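Local coordinates for protein metal-dependent phosphohydrolase, HDOD domain-containing (Geobacter sulfurreducens, PDB 3HC1) that is of unknown function but binds two iron ions and belongs to the HDOD family, probably related to metal-dependent phosphohydrolases, at residues 134-139 with 285-290; 218-223 with 230-235; 237-242 with 262-267. All coordinates share one frame; numbering follows the deposited sequence. Where two conformers were deposited one is given.

Interaction 1. Residues 134-139 with 285-290; sequences AERTGF and VAELDS
Arg136 and Glu287 form a side-on, two-pronged salt bridge on the protein surface. It joins the C-terminal end of helix 116-136 to helix 281-302 in this all-helical HDOD protein. Arg136 NE donates to Glu287 OE1 at 2.9 Å, and Arg136 NH2 donates to Glu287 OE2 at 2.8 Å. Each oxygen uses its syn lone pair. The two groups are nearly coplanar (18°), with the carboxylate at the guanidinium edge and in its plane. Glu287 reaches across with CG anti to its backbone N (chi1 -178°) and an extended chain beyond. Arg136 bends at chi2 (-64°), which brings NE to the meeting edge. With an alanine in place of Glu287, the Arg136 guanidinium would probably lose both bonds and be free to turn. The bridge is the whole contact between the two segments and lies on their solvent side. By contrast, the buried side chains pack on other helices: Leu288 on Ile129 and Leu132, and Thr137 on Met233. Just past Arg136 the helix closes in a Schellman motif with Gly138 at positive phi, where Phe139 N bonds back to Ala134 O at 2.8 Å.

Interaction 2. Residues 218-223 with 230-235; sequences HDIEAV and IVAMVA. With FE (Fe (III) ion), chain B.
Ile220 and Val223 make a buried, wholly apolar contact with Val231, Ala232 and Ala235. The contact sets the loop that follows helix 208-216 against helix 229-243, next to the iron site of this HDOD protein. Ile220 carries most of it. Its CG1 is anti to the backbone N (chi1 -172°), which puts CG1 on the helix side, and chi2 (53°) then sets CD1 against Val231 and Ala232. There CD1 touches Val231 CG1 at 3.6 Å and also lies over the backbone, 3.4 Å from Ala232 CA, a tight fit for two carbons. Ile220 CD1 and CG1 both meet Ala232 CB at 3.8 Å. Nearer its root, Ile220 CB faces Ala235 CB at 4.2 Å. Val223 adds a second point: its CG2 meets Val231 CG1 tip to tip at 3.8 Å. Val231 CG1 thus touches both loop residues. The loop itself is shaped by an Asx turn, in which Glu221 N donates to Asp219 OD1 at 3.2 Å from above the carboxylate plane, leading into a short 3-10 turn. From helix 266-273, Val269 and Ile270 pack on Ala232, while Ser266 touches Ile220. At the start of the loop, His218 points away from the helix and binds one iron through NE2 at 2.2 Å. His193, His217, Asp153, Glu249 and a water bind the same ion. No hydrogen bond links the two segments, so they are held by burial of apolar carbons; the iron is bound from the loop's other end.

Interaction 3. Residues 237-242 with 262-267; sequences ADEYCT and ENHPSW. With FE (Fe (III) ion), chain C.
Glu239 of helix 229-243 reaches His264, in the turn between helices 257-263 and 266-273. From CB the chain runs extended, with CG anti to the backbone N (chi1 -168°), and carries the carboxylate to the histidine. CD stays 4.1 Å from His264 NE2. OE1 sits by the NE2-CD2 edge, 2.9 Å from His264 NE2 and 3.1 Å from His264 CD2. Its hydrogen bond from NE2 is weak and bent (118° at the hydrogen). OE1 lies near the ring plane, but the carboxylate is turned 79° from the ring. The stronger bond of Glu239 is between OE2 and His251 NE2, so the carboxylate links two histidines. The His264 ring is fixed from its other nitrogen: ND1 accepts from Ser266 N at 3.0 Å, in the ring plane, a capping bond at the start of helix 266-273. One residue before Glu239, Asp238 OD1 binds an iron at 2.2 Å, together with His122, His152, Asp153, Glu249 and a water. Asp238 fits the last aspartate of the HD-domain pattern. Segment 237-242 lies between the metal site and its neighbouring helices: Leu260 of helix 257-263 touches Glu239, and Ile129 of helix 116-136 and Leu288 of helix 281-302 pack on Tyr240.

Overall arrangement
Interaction 2 is the buried one, interaction 3 is partly buried, and interaction 1 lies at the surface. The chemistry follows: apolar carbons inside, a weak histidine-carboxylate bond between, and a full salt bridge outside. Interactions 2 and 3 share helix 229-243, and each holds a ligand of a different iron. The same water binds both ions. Ser266 OG and Ala232 O, 2.7 Å apart, also join these two regions. Interaction 1 is away from the metals but closes the longest loop, with the other two nested inside it. It touches them through Phe139, packed on Ile230, and through Tyr240 OH, 2.6 Å from Asp289 OD1.

Interaction 1. Residues 134-139 with 285-290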
loop_
_atom_site.group_PDB
_atom_site.type_symbol
_atom_site.label_atom_id
_atom_site.label_comp_id
_atom_site.label_asym_id
_atom_site.label_seq_id
_atom_site.Cartn_x
_atom_site.Cartn_y
_atom_site.Cartn_z
ATOM N N ALA A 134 -1.776 12.105 -4.312
ATOM C CA ALA A 134 -1.657 12.079 -5.748
ATOM C C ALA A 134 -2.637 13.088 -6.351
ATOM O O ALA A 134 -2.283 13.909 -7.179
ATOM C CB ALA A 134 -2.009 10.748 -6.247
ATOM N N GLU A 135 -3.870 12.994 -5.909
ATOM C CA GLU A 135 -4.928 13.891 -6.355
ATOM C C GLU A 135 -4.637 15.358 -6.041
ATOM O O GLU A 135 -4.730 16.212 -6.931
ATOM C CB GLU A 135 -6.284 13.422 -5.788
ATOM C CG GLU A 135 -6.679 12.037 -6.354
ATOM C CD GLU A 135 -7.868 11.379 -5.651
ATOM O OE1 GLU A 135 -8.168 11.698 -4.485
ATOM O OE2 GLU A 135 -8.501 10.527 -6.298
ATOM N N ARG A 136 -4.225 15.657 -4.807
ATOM C CA ARG A 136 -3.981 17.049 -4.418
ATOM C C ARG A 136 -2.766 17.687 -5.064
ATOM O O ARG A 136 -2.662 18.921 -5.117
ATOM C CB ARG A 136 -3.838 17.205 -2.889
ATOM C CG ARG A 136 -5.051 16.823 -2.098
ATOM C CD ARG A 136 -6.269 17.681 -2.365
ATOM N NE ARG A 136 -7.385 17.111 -1.622
ATOM C CZ ARG A 136 -8.179 16.127 -2.038
ATOM N NH1 ARG A 136 -8.063 15.605 -3.257
ATOM N NH2 ARG A 136 -9.117 15.663 -1.222
ATOM N N THR A 137 -1.848 16.879 -5.569
ATOM C CA THR A 137 -0.630 17.408 -6.161
ATOM C C THR A 137 -0.704 17.331 -7.684
ATOM O O THR A 137 0.266 17.643 -8.369
ATOM C CB THR A 137 0.602 16.656 -5.611
ATOM O OG1 THR A 137 0.520 15.251 -5.941
ATOM C CG2 THR A 137 0.742 16.861 -4.078
ATOM N N GLY A 138 -1.839 16.873 -8.204
ATOM C CA GLY A 138 -2.094 16.802 -9.654
ATOM C C GLY A 138 -1.410 15.662 -10.384
ATOM O O GLY A 138 -1.212 15.735 -11.614
ATOM N N PHE A 139 -1.064 14.594 -9.661
ATOM C CA PHE A 139 -0.400 13.456 -10.286
ATOM C C PHE A 139 -1.419 12.778 -11.223
ATOM O O PHE A 139 -2.556 12.525 -10.844
ATOM C CB PHE A 139 0.151 12.487 -9.226
ATOM C CG PHE A 139 0.958 11.391 -9.791
ATOM C CD1 PHE A 139 2.273 11.604 -10.158
ATOM C CD2 PHE A 139 0.411 10.142 -10.011
ATOM C CE1 PHE A 139 3.031 10.572 -10.706
ATOM C CE2 PHE A 139 1.161 9.115 -10.574
ATOM C CZ PHE A 139 2.476 9.333 -10.914
ATOM N N VAL A 285 -1.547 18.502 4.733
ATOM C CA VAL A 285 -1.403 17.883 6.039
ATOM C C VAL A 285 -2.620 18.226 6.909
ATOM O O VAL A 285 -3.193 17.353 7.557
ATOM C CB VAL A 285 -0.113 18.296 6.756
ATOM C CG1 VAL A 285 -0.140 17.757 8.240
ATOM C CG2 VAL A 285 1.068 17.745 6.027
ATOM N N ALA A 286 -3.035 19.501 6.882
ATOM C CA ALA A 286 -4.201 19.924 7.642
ATOM C C ALA A 286 -5.448 19.166 7.278
ATOM O O ALA A 286 -6.212 18.721 8.201
ATOM C CB ALA A 286 -4.426 21.417 7.549
ATOM N N GLU A 287 -5.658 18.985 5.973
ATOM C CA GLU A 287 -6.807 18.207 5.469
ATOM C C GLU A 287 -6.793 16.757 5.943
ATOM O O GLU A 287 -7.831 16.199 6.362
ATOM C CB GLU A 287 -6.866 18.243 3.936
ATOM C CG GLU A 287 -8.063 17.500 3.391
ATOM C CD GLU A 287 -8.060 17.354 1.886
ATOM O OE1 GLU A 287 -7.208 17.960 1.189
ATOM O OE2 GLU A 287 -8.960 16.657 1.398
ATOM N N LEU A 288 -5.634 16.115 5.812
ATOM C CA LEU A 288 -5.483 14.727 6.294
ATOM C C LEU A 288 -5.853 14.621 7.777
ATOM O O LEU A 288 -6.666 13.775 8.188
ATOM C CB LEU A 288 -4.056 14.228 6.035
ATOM C CG LEU A 288 -3.757 13.989 4.524
ATOM C CD1 LEU A 288 -2.285 13.675 4.369
ATOM C CD2 LEU A 288 -4.657 12.916 3.870
ATOM N N ASP A 289 -5.270 15.515 8.569
ATOM C CA ASP A 289 -5.474 15.503 9.997
ATOM C C ASP A 289 -6.947 15.736 10.332
ATOM O O ASP A 289 -7.487 15.131 11.265
ATOM C CB ASP A 289 -4.625 16.589 10.638
ATOM C CG ASP A 289 -3.182 16.196 10.785
ATOM O OD1 ASP A 289 -2.806 15.031 10.456
ATOM O OD2 ASP A 289 -2.422 17.064 11.256
ATOM N N SER A 290 -7.614 16.596 9.566
ATOM C CA SER A 290 -9.047 16.827 9.771
ATOM C C SER A 290 -9.913 15.604 9.410
ATOM O O SER A 290 -11.038 15.477 9.870
ATOM C CB SER A 290 -9.530 18.056 8.989
ATOM O OG SER A 290 -9.818 17.734 7.637
#

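Interaction 2. Residues 218-223 with 230-235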
loop_
_atom_site.group_PDB
_atom_site.type_symbol
_atom_site.label_atom_id
_atom_site.label_comp_id
_atom_site.label_asym_id
_atom_site.label_seq_id
_atom_site.Cartn_x
_atom_site.Cartn_y
_atom_site.Cartn_z
ATOM N N HIS A 218 10.772 3.345 3.240
ATOM C CA HIS A 218 11.258 3.853 4.547
ATOM C C HIS A 218 12.378 4.876 4.430
ATOM O O HIS A 218 12.802 5.401 5.436
ATOM C CB HIS A 218 11.650 2.694 5.510
ATOM C CG HIS A 218 10.473 1.923 6.013
ATOM N ND1 HIS A 218 9.652 2.410 7.008
ATOM C CD2 HIS A 218 9.957 0.710 5.663
ATOM C CE1 HIS A 218 8.654 1.560 7.208
ATOM N NE2 HIS A 218 8.826 0.500 6.435
ATOM N N ASP A 219 12.853 5.190 3.216
ATOM C CA ASP A 219 13.754 6.324 3.030
ATOM C C ASP A 219 13.728 6.837 1.607
ATOM O O ASP A 219 14.476 6.369 0.757
ATOM C CB ASP A 219 15.167 5.990 3.418
ATOM C CG ASP A 219 16.087 7.233 3.434
ATOM O OD1 ASP A 219 15.623 8.418 3.326
ATOM O OD2 ASP A 219 17.281 6.981 3.549
ATOM N N ILE A 220 12.835 7.784 1.370
ATOM C CA ILE A 220 12.648 8.381 0.032
ATOM C C ILE A 220 13.968 8.926 -0.526
ATOM O O ILE A 220 14.173 8.921 -1.728
ATOM C CB ILE A 220 11.527 9.432 0.057
ATOM C CG1 ILE A 220 11.178 9.924 -1.363
ATOM C CG2 ILE A 220 11.879 10.606 0.978
ATOM C CD1 ILE A 220 10.845 8.789 -2.362
ATOM N N GLU A 221 14.880 9.347 0.355
ATOM C CA GLU A 221 16.120 9.968 -0.062
ATOM C C GLU A 221 17.072 8.991 -0.715
ATOM O O GLU A 221 17.991 9.426 -1.428
ATOM C CB GLU A 221 16.772 10.776 1.086
ATOM C CG GLU A 221 15.773 11.848 1.646
ATOM C CD GLU A 221 16.389 12.858 2.588
ATOM O OE1 GLU A 221 16.711 12.492 3.728
ATOM O OE2 GLU A 221 16.520 14.027 2.185
ATOM N N ALA A 222 16.836 7.692 -0.541
ATOM C CA ALA A 222 17.587 6.616 -1.253
ATOM C C ALA A 222 17.196 6.343 -2.728
ATOM O O ALA A 222 17.917 5.649 -3.400
ATOM C CB ALA A 222 17.482 5.273 -0.472
ATOM N N VAL A 223 16.059 6.812 -3.207
ATOM C CA VAL A 223 15.597 6.473 -4.554
ATOM C C VAL A 223 16.687 7.030 -5.535
ATOM O O VAL A 223 17.033 8.190 -5.456
ATOM C CB VAL A 223 14.154 6.993 -4.841
ATOM C CG1 VAL A 223 13.677 6.616 -6.241
ATOM C CG2 VAL A 223 13.133 6.395 -3.845
ATOM N N ILE A 230 5.709 8.593 -7.058
ATOM C CA ILE A 230 4.926 7.543 -6.420
ATOM C C ILE A 230 5.550 7.102 -5.104
ATOM O O ILE A 230 4.857 7.010 -4.112
ATOM C CB ILE A 230 4.670 6.323 -7.366
ATOM C CG1 ILE A 230 3.818 6.761 -8.594
ATOM C CG2 ILE A 230 3.947 5.231 -6.599
ATOM C CD1 ILE A 230 3.735 5.752 -9.736
ATOM N N VAL A 231 6.852 6.830 -5.106
ATOM C CA VAL A 231 7.547 6.372 -3.933
ATOM C C VAL A 231 7.437 7.447 -2.844
ATOM O O VAL A 231 7.140 7.141 -1.687
ATOM C CB VAL A 231 9.062 6.113 -4.147
ATOM C CG1 VAL A 231 9.607 5.424 -2.857
ATOM C CG2 VAL A 231 9.338 5.267 -5.388
ATOM N N ALA A 232 7.671 8.707 -3.234
ATOM C CA ALA A 232 7.597 9.817 -2.313
ATOM C C ALA A 232 6.205 9.886 -1.658
ATOM O O ALA A 232 6.112 10.064 -0.431
ATOM C CB ALA A 232 7.970 11.119 -3.033
HETATM N N MSE A 233 5.145 9.672 -2.466
HETATM C CA MSE A 233 3.764 9.683 -1.988
HETATM C C MSE A 233 3.476 8.594 -0.972
HETATM O O MSE A 233 2.834 8.828 0.084
HETATM C CB MSE A 233 2.750 9.659 -3.198
HETATM C CG MSE A 233 2.725 11.082 -3.839
HETATM SE SE MSE A 233 1.877 10.961 -5.540
HETATM C CE MSE A 233 2.737 12.594 -6.171
ATOM N N VAL A 234 3.947 7.403 -1.286
ATOM C CA VAL A 234 3.703 6.229 -0.415
ATOM C C VAL A 234 4.585 6.332 0.821
ATOM O O VAL A 234 4.125 5.983 1.932
ATOM C CB VAL A 234 3.936 4.913 -1.190
ATOM C CG1 VAL A 234 4.008 3.616 -0.229
ATOM C CG2 VAL A 234 2.890 4.757 -2.347
ATOM N N ALA A 235 5.836 6.791 0.678
ATOM C CA ALA A 235 6.682 6.955 1.888
ATOM C C ALA A 235 6.045 7.938 2.829
ATOM O O ALA A 235 6.020 7.679 4.039
ATOM C CB ALA A 235 8.137 7.421 1.598
HETATM FE FE FE B . 7.110 -0.666 5.719
HETATM O O HOH W 1 6.007 0.870 5.733
#

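Interaction 3. Residues 237-242 with 262-267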
loop_
_atom_site.group_PDB
_atom_site.type_symbol
_atom_site.label_atom_id
_atom_site.label_comp_id
_atom_site.label_asym_id
_atom_site.label_seq_id
_atom_site.Cartn_x
_atom_site.Cartn_y
_atom_site.Cartn_z
ATOM N N ALA A 237 2.802 8.774 3.011
ATOM C CA ALA A 237 1.584 8.150 3.527
ATOM C C ALA A 237 1.864 7.114 4.626
ATOM O O ALA A 237 1.108 7.018 5.598
ATOM C CB ALA A 237 0.719 7.565 2.391
ATOM N N ASP A 238 2.957 6.382 4.509
ATOM C CA ASP A 238 3.290 5.392 5.496
ATOM C C ASP A 238 3.664 6.057 6.820
ATOM O O ASP A 238 3.150 5.694 7.884
ATOM C CB ASP A 238 4.421 4.474 5.018
ATOM C CG ASP A 238 4.923 3.599 6.111
ATOM O OD1 ASP A 238 4.099 2.852 6.633
ATOM O OD2 ASP A 238 6.103 3.676 6.499
ATOM N N GLU A 239 4.567 7.028 6.762
ATOM C CA GLU A 239 4.950 7.768 7.953
ATOM C C GLU A 239 3.734 8.477 8.615
ATOM O O GLU A 239 3.547 8.420 9.840
ATOM C CB GLU A 239 6.122 8.729 7.667
ATOM C CG GLU A 239 6.710 9.270 8.970
ATOM C CD GLU A 239 8.063 9.859 8.831
ATOM O OE1 GLU A 239 8.396 10.166 7.697
ATOM O OE2 GLU A 239 8.803 9.976 9.838
ATOM N N TYR A 240 2.864 9.051 7.792
ATOM C CA TYR A 240 1.668 9.707 8.268
ATOM C C TYR A 240 0.779 8.721 9.034
ATOM O O TYR A 240 0.415 8.979 10.184
ATOM C CB TYR A 240 0.861 10.349 7.126
ATOM C CG TYR A 240 -0.377 11.013 7.644
ATOM C CD1 TYR A 240 -1.556 10.296 7.833
ATOM C CD2 TYR A 240 -0.361 12.345 8.010
ATOM C CE1 TYR A 240 -2.655 10.906 8.361
ATOM C CE2 TYR A 240 -1.445 12.950 8.539
ATOM C CZ TYR A 240 -2.592 12.257 8.705
ATOM O OH TYR A 240 -3.662 12.905 9.260
ATOM N N CYS A 241 0.456 7.590 8.395
ATOM C CA CYS A 241 -0.356 6.546 8.998
ATOM C C CYS A 241 0.256 6.028 10.291
ATOM O O CYS A 241 -0.453 5.863 11.265
ATOM C CB CYS A 241 -0.600 5.434 8.028
ATOM S SG CYS A 241 -1.834 5.917 6.768
ATOM N N THR A 242 1.579 5.827 10.311
ATOM C CA THR A 242 2.269 5.306 11.487
ATOM C C THR A 242 2.165 6.297 12.625
ATOM O O THR A 242 1.974 5.904 13.767
ATOM C CB THR A 242 3.731 4.976 11.160
ATOM O OG1 THR A 242 3.726 4.039 10.085
ATOM C CG2 THR A 242 4.482 4.357 12.374
ATOM N N GLU A 262 4.849 18.399 7.730
ATOM C CA GLU A 262 4.938 19.579 6.867
ATOM C C GLU A 262 6.281 19.720 6.170
ATOM O O GLU A 262 6.312 20.202 5.045
ATOM C CB GLU A 262 4.631 20.852 7.634
ATOM C CG GLU A 262 3.118 21.080 7.803
ATOM C CD GLU A 262 2.783 22.310 8.668
ATOM O OE1 GLU A 262 3.657 23.182 8.878
ATOM O OE2 GLU A 262 1.616 22.402 9.143
ATOM N N ASN A 263 7.370 19.376 6.880
ATOM C CA ASN A 263 8.743 19.481 6.377
ATOM C C ASN A 263 9.289 18.177 5.745
ATOM O O ASN A 263 10.460 18.096 5.364
ATOM C CB ASN A 263 9.701 19.861 7.531
ATOM C CG ASN A 263 9.351 21.177 8.182
ATOM O OD1 ASN A 263 8.641 21.971 7.621
ATOM N ND2 ASN A 263 9.815 21.380 9.394
ATOM N N HIS A 264 8.448 17.167 5.638
ATOM C CA HIS A 264 8.857 15.848 5.136
ATOM C C HIS A 264 9.563 15.940 3.761
ATOM O O HIS A 264 9.142 16.720 2.911
ATOM C CB HIS A 264 7.637 14.950 5.035
ATOM C CG HIS A 264 7.953 13.480 4.863
ATOM N ND1 HIS A 264 8.326 12.933 3.653
ATOM C CD2 HIS A 264 7.835 12.441 5.719
ATOM C CE1 HIS A 264 8.496 11.626 3.794
ATOM N NE2 HIS A 264 8.209 11.302 5.043
ATOM N N PRO A 265 10.633 15.151 3.561
ATOM C CA PRO A 265 11.392 15.232 2.308
ATOM C C PRO A 265 10.626 14.849 1.040
ATOM O O PRO A 265 11.053 15.214 -0.069
ATOM C CB PRO A 265 12.571 14.269 2.549
ATOM C CG PRO A 265 12.231 13.477 3.730
ATOM C CD PRO A 265 11.328 14.311 4.558
ATOM N N SER A 266 9.515 14.134 1.187
ATOM C CA SER A 266 8.733 13.732 0.032
ATOM C C SER A 266 8.184 14.937 -0.729
ATOM O O SER A 266 8.020 14.852 -1.924
ATOM C CB SER A 266 7.574 12.826 0.405
ATOM O OG SER A 266 8.009 11.537 0.722
ATOM N N TRP A 267 7.892 16.035 -0.032
ATOM C CA TRP A 267 7.266 17.186 -0.668
ATOM C C TRP A 267 8.190 17.756 -1.734
ATOM O O TRP A 267 7.745 17.989 -2.825
ATOM C CB TRP A 267 6.840 18.268 0.333
ATOM C CG TRP A 267 5.852 17.809 1.272
ATOM C CD1 TRP A 267 5.983 17.746 2.627
ATOM C CD2 TRP A 267 4.569 17.261 0.962
ATOM N NE1 TRP A 267 4.842 17.216 3.182
ATOM C CE2 TRP A 267 3.957 16.918 2.179
ATOM C CE3 TRP A 267 3.841 17.102 -0.229
ATOM C CZ2 TRP A 267 2.652 16.382 2.247
ATOM C CZ3 TRP A 267 2.581 16.550 -0.176
ATOM C CH2 TRP A 267 1.990 16.187 1.054
HETATM FE FE FE C . 4.109 0.627 6.275
HETATM O O HOH W 1 6.007 0.870 5.733
#